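Local coordinates for protein 11S globulin subunit beta (Cucurbita maxima, PDB 2E9Q) that serves as a nutrient reserve in pumpkin seeds, as an 11S globulin of the cupin fold, each subunit being made as a single precursor, at residues R33-V38 and N55-C60; G62-R67 and A161-V166; V346-R351 and G374-I379. One frame throughout, in Å; residues are numbered along the deposited sequence.

Interaction 1: R33-V38 and N55-C60; sequences RAQDPV and NDEFQC
Q35 reaches across to N55, E57 and F58 at the start of helix 56-61. N55 is the N-cap residue of this helix. The amides of Q35 and N55 lie almost parallel, their planes only 13° apart. Q35 OE1 packs on N55 CB at 3.2 Å. Q35 NE2 sits over one face of the F58 ring, 3.1 Å above its plane and shifted toward the rim at CE2. The amide and the ring are inclined 51° to each other, so this is no flat stack. The extended chain of Q35 beyond CG carries its amide this far from the loop.

E57 turns back toward the loop through a bend at chi2 (84°). This brings OE2 to R33 N, 3.0 Å away, in a fairly straight hydrogen bond. The N-H arrives from above the carboxylate plane. A water ties the group together. It donates to E57 OE2 at 2.7 Å and to R33 O, and accepts from Q35 NE2 at 3.0 Å. The buried carboxylate oxygen thus has two donors, which would favour its charged form.

The disulfide C60-C27 and the salt bridge D56-R28 tie the helix to the preceding chain. F58 also packs on V63 of strand 63-70 and on V376 and M378 of strand 376-379. Q35 shares a backbone hydrogen bond with V376, so this N-terminal contact borders the C-terminal cupin domain.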
# COMPACT_ATOMS: atom_id res chain seq x y z
N ARG A 33 -26.18 7.09 1.76
CA ARG A 33 -27.05 8.15 2.24
C ARG A 33 -26.50 9.54 1.92
O ARG A 33 -25.28 9.74 1.88
CB ARG A 33 -27.24 8.02 3.75
CG ARG A 33 -27.75 6.63 4.16
CD ARG A 33 -27.91 6.47 5.68
NE ARG A 33 -26.66 6.69 6.41
CZ ARG A 33 -26.53 6.57 7.73
NH1 ARG A 33 -25.36 6.79 8.31
NH2 ARG A 33 -27.58 6.21 8.46
N ALA A 34 -27.40 10.47 1.64
CA ALA A 34 -27.01 11.85 1.40
C ALA A 34 -26.81 12.34 2.83
O ALA A 34 -27.78 12.52 3.55
CB ALA A 34 -28.13 12.62 0.73
N GLN A 35 -25.57 12.52 3.25
CA GLN A 35 -25.25 12.91 4.62
C GLN A 35 -25.07 14.39 4.94
O GLN A 35 -24.50 15.15 4.16
CB GLN A 35 -23.97 12.21 5.08
CG GLN A 35 -23.89 10.73 4.80
CD GLN A 35 -22.48 10.21 5.02
OE1 GLN A 35 -21.92 10.35 6.12
NE2 GLN A 35 -21.88 9.62 3.98
N ASP A 36 -25.52 14.76 6.14
CA ASP A 36 -25.38 16.11 6.64
C ASP A 36 -24.39 16.00 7.79
O ASP A 36 -24.17 14.91 8.31
CB ASP A 36 -26.71 16.66 7.15
CG ASP A 36 -27.53 17.32 6.06
OD1 ASP A 36 -28.52 16.73 5.60
OD2 ASP A 36 -27.16 18.44 5.64
N PRO A 37 -23.78 17.13 8.20
CA PRO A 37 -22.83 17.04 9.31
C PRO A 37 -23.59 16.48 10.50
O PRO A 37 -24.80 16.63 10.58
CB PRO A 37 -22.42 18.50 9.54
CG PRO A 37 -22.61 19.12 8.21
CD PRO A 37 -23.91 18.51 7.73
N VAL A 38 -22.89 15.83 11.42
CA VAL A 38 -23.55 15.25 12.58
C VAL A 38 -23.04 15.85 13.88
O VAL A 38 -23.64 15.67 14.93
CB VAL A 38 -23.35 13.71 12.65
CG1 VAL A 38 -23.92 13.05 11.42
CG2 VAL A 38 -21.87 13.39 12.80
N ASN A 55 -19.91 6.55 9.28
CA ASN A 55 -20.93 6.26 8.27
C ASN A 55 -20.34 5.07 7.48
O ASN A 55 -19.13 5.02 7.25
CB ASN A 55 -21.10 7.48 7.34
CG ASN A 55 -21.63 7.10 5.97
OD1 ASN A 55 -22.83 7.19 5.70
ND2 ASN A 55 -20.74 6.67 5.09
N ASP A 56 -21.18 4.11 7.07
CA ASP A 56 -20.71 2.94 6.31
C ASP A 56 -19.86 3.25 5.05
O ASP A 56 -18.77 2.70 4.90
CB ASP A 56 -21.88 2.05 5.92
CG ASP A 56 -22.52 1.34 7.12
OD1 ASP A 56 -23.68 0.90 7.01
OD2 ASP A 56 -21.85 1.21 8.17
N GLU A 57 -20.36 4.10 4.16
CA GLU A 57 -19.60 4.44 2.95
C GLU A 57 -18.26 5.06 3.31
O GLU A 57 -17.22 4.67 2.78
CB GLU A 57 -20.32 5.48 2.07
CG GLU A 57 -21.73 5.20 1.67
CD GLU A 57 -22.74 5.59 2.72
OE1 GLU A 57 -22.92 4.81 3.67
OE2 GLU A 57 -23.32 6.69 2.59
N PHE A 58 -18.30 6.06 4.19
CA PHE A 58 -17.09 6.76 4.61
C PHE A 58 -16.05 5.82 5.19
O PHE A 58 -14.87 5.89 4.83
CB PHE A 58 -17.42 7.83 5.66
CG PHE A 58 -17.94 9.11 5.07
CD1 PHE A 58 -17.95 10.28 5.83
CD2 PHE A 58 -18.43 9.16 3.77
CE1 PHE A 58 -18.43 11.47 5.29
CE2 PHE A 58 -18.92 10.35 3.23
CZ PHE A 58 -18.92 11.51 4.00
N GLN A 59 -16.50 4.95 6.08
CA GLN A 59 -15.61 4.00 6.73
C GLN A 59 -14.95 3.10 5.68
O GLN A 59 -13.77 2.79 5.79
CB GLN A 59 -16.42 3.17 7.73
CG GLN A 59 -15.60 2.56 8.85
CD GLN A 59 -16.47 1.80 9.85
OE1 GLN A 59 -15.97 1.13 10.74
NE2 GLN A 59 -17.79 1.91 9.69
N CYS A 60 -15.70 2.69 4.67
CA CYS A 60 -15.14 1.84 3.64
C CYS A 60 -14.00 2.56 2.95
O CYS A 60 -12.89 2.02 2.81
CB CYS A 60 -16.20 1.49 2.61
SG CYS A 60 -15.60 0.40 1.29
O HOH W 1 -22.94 9.02 1.29

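Interaction 2: G62-R67 and A161-V166; sequences GVNMIR and ADTRNV
G62 O takes two hydrogen bonds from T163, where strand 63-70 begins and its antiparallel neighbour 155-162 ends in the N-terminal cupin sheet. T163 N reaches G62 O at 2.9 Å, and T163 OG1 reaches the same G62 O at 3.0 Å. Both donors approach from the same face of the carbonyl plane. The hydroxyl stands well above that plane, while the amide is only tilted from it. With chi1 at 61°, OG1 is held between the backbone N and the carbonyl carbon, on the side where it can reach G62. A valine here would probably leave G62 O without its hydroxyl donor, held from this residue by the backbone amide alone.

Further along, N64 and A161 form a hydrogen-bonded antiparallel pair. N64 N donates to A161 O at 2.9 Å, and A161 N donates back to N64 O at 3.1 Å. V63 and D162 form the adjoining non-hydrogen-bonded pair. D162 OD1 accepts from R164 N at 3.1 Å, an Asx turn that begins at D162, the last residue of strand 155-162.

G62 has positive phi and is the C-prime residue of the Schellman motif that ends helix 56-61. A side chain here would run into R164 CG, which lies 3.9 Å from G62 CA. The R164 chain stays extended from CG to NE past the glycine and makes weak hydrogen bonds to Q59 O and C60 O. This links the turn to the helix end.

On the face bearing N64 and A161, opposite V63 and D162, N64 CB packs on A161 CB. The N64 and T163 side chains cross at about a right angle. N64 OD1, buried here with no hydrogen-bonding partner in the model, lies 3.1 Å from T163 CG2.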
# COMPACT_ATOMS: atom_id res chain seq x y z
N GLY A 62 -12.62 5.32 4.06
CA GLY A 62 -11.73 5.97 5.00
C GLY A 62 -11.65 7.46 4.72
O GLY A 62 -10.57 8.04 4.59
N VAL A 63 -12.81 8.09 4.60
CA VAL A 63 -12.84 9.51 4.34
C VAL A 63 -13.49 10.24 5.51
O VAL A 63 -14.24 9.64 6.30
CB VAL A 63 -13.65 9.83 3.04
CG1 VAL A 63 -13.22 8.91 1.92
CG2 VAL A 63 -15.14 9.70 3.30
N ASN A 64 -13.17 11.52 5.64
CA ASN A 64 -13.73 12.38 6.66
C ASN A 64 -14.07 13.67 5.94
O ASN A 64 -13.41 14.03 4.96
CB ASN A 64 -12.70 12.69 7.75
CG ASN A 64 -12.16 11.45 8.42
OD1 ASN A 64 -11.40 10.68 7.82
ND2 ASN A 64 -12.54 11.25 9.68
N MET A 65 -15.10 14.35 6.41
CA MET A 65 -15.52 15.62 5.82
C MET A 65 -15.74 16.62 6.96
O MET A 65 -16.41 16.33 7.95
CB MET A 65 -16.83 15.45 5.04
CG MET A 65 -17.21 16.63 4.16
SD MET A 65 -16.17 16.77 2.69
CE MET A 65 -16.67 15.31 1.81
N ILE A 66 -15.16 17.80 6.80
CA ILE A 66 -15.26 18.86 7.80
C ILE A 66 -15.57 20.16 7.07
O ILE A 66 -15.07 20.40 5.97
CB ILE A 66 -13.93 19.01 8.54
CG1 ILE A 66 -13.60 17.70 9.24
CG2 ILE A 66 -14.00 20.16 9.53
CD1 ILE A 66 -12.25 17.70 9.92
N ARG A 67 -16.42 20.99 7.68
CA ARG A 67 -16.77 22.28 7.09
C ARG A 67 -16.49 23.35 8.12
O ARG A 67 -17.01 23.32 9.24
CB ARG A 67 -18.23 22.32 6.64
CG ARG A 67 -18.67 23.70 6.08
CD ARG A 67 -20.02 23.62 5.37
NE ARG A 67 -21.05 23.08 6.26
CZ ARG A 67 -22.22 22.60 5.86
NH1 ARG A 67 -23.08 22.13 6.75
NH2 ARG A 67 -22.54 22.58 4.57
N ALA A 161 -10.55 14.85 4.05
CA ALA A 161 -9.40 14.15 4.60
C ALA A 161 -9.55 12.67 4.32
O ALA A 161 -10.63 12.10 4.46
CB ALA A 161 -9.31 14.39 6.10
N ASP A 162 -8.45 12.05 3.91
CA ASP A 162 -8.44 10.63 3.59
C ASP A 162 -7.48 9.90 4.51
O ASP A 162 -6.26 10.05 4.40
CB ASP A 162 -8.06 10.45 2.13
CG ASP A 162 -7.78 9.01 1.77
OD1 ASP A 162 -8.47 8.10 2.29
OD2 ASP A 162 -6.87 8.80 0.93
N THR A 163 -8.05 9.10 5.41
CA THR A 163 -7.29 8.33 6.40
C THR A 163 -6.70 7.05 5.84
O THR A 163 -5.77 6.49 6.41
CB THR A 163 -8.16 7.97 7.61
OG1 THR A 163 -9.26 7.16 7.18
CG2 THR A 163 -8.70 9.24 8.26
N ARG A 164 -7.24 6.55 4.74
CA ARG A 164 -6.69 5.35 4.15
C ARG A 164 -5.69 5.81 3.10
O ARG A 164 -5.70 5.36 1.96
CB ARG A 164 -7.78 4.49 3.51
CG ARG A 164 -8.61 3.71 4.51
CD ARG A 164 -9.51 2.70 3.80
NE ARG A 164 -10.46 2.09 4.71
CZ ARG A 164 -10.14 1.27 5.70
NH1 ARG A 164 -11.09 0.78 6.49
NH2 ARG A 164 -8.87 0.94 5.91
N ASN A 165 -4.85 6.75 3.50
CA ASN A 165 -3.86 7.29 2.60
C ASN A 165 -2.50 6.73 2.99
O ASN A 165 -2.19 6.60 4.17
CB ASN A 165 -3.85 8.82 2.68
CG ASN A 165 -2.94 9.46 1.64
OD1 ASN A 165 -1.72 9.48 1.80
ND2 ASN A 165 -3.53 9.96 0.57
N VAL A 166 -1.71 6.40 1.98
CA VAL A 166 -0.37 5.86 2.21
C VAL A 166 0.40 6.68 3.26
O VAL A 166 1.15 6.12 4.07
CB VAL A 166 0.43 5.81 0.88
CG1 VAL A 166 0.63 7.22 0.34
CG2 VAL A 166 1.76 5.12 1.09

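Interaction 3: V346-R351 and G374-I379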
# COMPACT_ATOMS: atom_id res chain seq x y z
N VAL A 346 -16.20 11.43 -3.48
CA VAL A 346 -16.94 12.03 -2.38
C VAL A 346 -17.49 13.40 -2.77
O VAL A 346 -16.80 14.42 -2.72
CB VAL A 346 -16.03 12.12 -1.14
CG1 VAL A 346 -16.83 12.51 0.08
CG2 VAL A 346 -15.34 10.78 -0.91
N MET A 347 -18.77 13.41 -3.14
CA MET A 347 -19.45 14.63 -3.58
C MET A 347 -20.11 15.50 -2.52
O MET A 347 -20.98 15.04 -1.77
CB MET A 347 -20.50 14.27 -4.63
CG MET A 347 -21.36 15.45 -5.02
SD MET A 347 -22.55 15.06 -6.30
CE MET A 347 -21.51 14.80 -7.60
N TYR A 348 -19.70 16.75 -2.46
CA TYR A 348 -20.29 17.73 -1.55
C TYR A 348 -21.04 18.74 -2.43
O TYR A 348 -20.45 19.38 -3.29
CB TYR A 348 -19.21 18.47 -0.76
CG TYR A 348 -19.78 19.61 0.06
CD1 TYR A 348 -20.28 19.39 1.34
CD2 TYR A 348 -19.86 20.90 -0.48
CE1 TYR A 348 -20.86 20.43 2.07
CE2 TYR A 348 -20.43 21.94 0.25
CZ TYR A 348 -20.94 21.70 1.51
OH TYR A 348 -21.50 22.74 2.23
N ALA A 349 -22.35 18.87 -2.20
CA ALA A 349 -23.16 19.78 -2.99
C ALA A 349 -22.97 21.23 -2.52
O ALA A 349 -23.23 21.55 -1.37
CB ALA A 349 -24.63 19.38 -2.89
N THR A 350 -22.51 22.10 -3.42
CA THR A 350 -22.29 23.50 -3.05
C THR A 350 -23.50 24.37 -3.32
O THR A 350 -23.62 25.45 -2.77
CB THR A 350 -21.08 24.10 -3.80
OG1 THR A 350 -21.26 23.92 -5.21
CG2 THR A 350 -19.79 23.42 -3.37
N ARG A 351 -24.41 23.91 -4.17
CA ARG A 351 -25.60 24.68 -4.47
C ARG A 351 -26.65 23.87 -5.20
O ARG A 351 -26.33 22.94 -5.93
CB ARG A 351 -25.25 25.90 -5.33
CG ARG A 351 -25.55 27.24 -4.67
CD ARG A 351 -25.69 28.29 -5.74
NE ARG A 351 -26.64 27.81 -6.74
CZ ARG A 351 -26.42 27.81 -8.04
NH1 ARG A 351 -27.35 27.34 -8.87
NH2 ARG A 351 -25.27 28.28 -8.52
N GLY A 374 -25.05 21.46 0.73
CA GLY A 374 -24.62 21.17 2.08
C GLY A 374 -24.50 19.70 2.40
O GLY A 374 -23.99 19.34 3.46
N GLN A 375 -24.97 18.85 1.50
CA GLN A 375 -24.91 17.41 1.74
C GLN A 375 -23.77 16.71 1.01
O GLN A 375 -23.26 17.21 0.01
CB GLN A 375 -26.23 16.75 1.34
CG GLN A 375 -27.46 17.26 2.10
CD GLN A 375 -28.70 16.46 1.76
OE1 GLN A 375 -29.00 16.21 0.59
NE2 GLN A 375 -29.43 16.04 2.79
N VAL A 376 -23.43 15.52 1.52
CA VAL A 376 -22.36 14.69 0.96
C VAL A 376 -22.83 13.28 0.57
O VAL A 376 -23.46 12.59 1.36
CB VAL A 376 -21.22 14.53 1.98
CG1 VAL A 376 -20.14 13.59 1.42
CG2 VAL A 376 -20.64 15.90 2.35
N LEU A 377 -22.52 12.88 -0.66
CA LEU A 377 -22.85 11.55 -1.14
C LEU A 377 -21.52 10.91 -1.56
O LEU A 377 -20.82 11.43 -2.42
CB LEU A 377 -23.80 11.58 -2.33
CG LEU A 377 -24.08 10.19 -2.93
CD1 LEU A 377 -24.83 9.31 -1.92
CD2 LEU A 377 -24.90 10.32 -4.20
N MET A 378 -21.18 9.79 -0.93
CA MET A 378 -19.95 9.05 -1.19
C MET A 378 -20.28 8.02 -2.25
O MET A 378 -21.09 7.13 -2.00
CB MET A 378 -19.50 8.35 0.10
CG MET A 378 -18.00 8.13 0.30
SD MET A 378 -17.20 6.95 -0.81
CE MET A 378 -17.55 5.42 0.01
N ILE A 379 -19.69 8.15 -3.44
CA ILE A 379 -19.91 7.20 -4.52
C ILE A 379 -18.72 6.25 -4.59
O ILE A 379 -17.61 6.66 -4.96
CB ILE A 379 -20.03 7.89 -5.88
CG1 ILE A 379 -21.06 9.03 -5.81
CG2 ILE A 379 -20.38 6.86 -6.94
CD1 ILE A 379 -22.49 8.58 -5.83
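V346, M347 and Y348 supply most of the surface that strand 345-350 buries against segment 374-379. Strands 345-350 and 376-379 run antiparallel, their axes 4.7 Å apart at the closest point.

V346 sends its two methyls to different partners. V346 CG1 meets V376 CG1 at 3.7 Å, and V346 CG2 meets M378 CG at 3.9 Å. The side chains meet at slants on the face of the sheet that also bears Y348. V63 and M65 of strand 63-70 pack on V346 from the N-terminal domain.

M347 contributes mainly through its backbone. It forms a hydrogen-bonded pair with L377. M347 N donates to L377 O, and L377 N donates to M347 O, each bond 2.9 Å long. The M347 side chain points to the opposite face and leads away from strand 376-379. It packs on F394 and W396, and comes to about 3 Å, nearest atoms, from the side chain of K387, which is assigned to a magnesium site.

At chi1 173° the Y348 ring swings away from its own N and lies beside G374, at the start of 374-379. V376 CG2 meets the ring edge at Y348 CD1, in the ring plane, 3.7 Å away. Y348 OH lies 3.5 Å from G374 CA and is hydrogen-bonded to R67 of the other domain. G374 N donates to A349 O at 2.8 Å, and A349 N donates to Q375 O. At the backbone angles of G374 a side chain would be jammed against the preceding carbonyl.

T350 and R351 both face E395 in a classic beta bulge, where the chain turns a corner. The pair forms one edge of the C-terminal cupin sheet, with 376-379 an outermost strand within this chain.

The three contacts cluster where the two cupin domains of one subunit meet. The centres of interactions 1 and 2 lie about 12 Å apart. Those of interactions 1 and 3 lie about 10 Å apart, and those of interactions 2 and 3 about 14 Å apart. They follow one another along the chain. Interactions 1 and 2 belong to the N-terminal domain, where helix 56-61 runs into strand 63-70. Interaction 3 belongs to the sheet of the C-terminal domain. Links across the domains include D36 OD1 to Q375 NE2 and the packing of V376 on W51. Together they join the two halves of the subunit through both polar and apolar contacts.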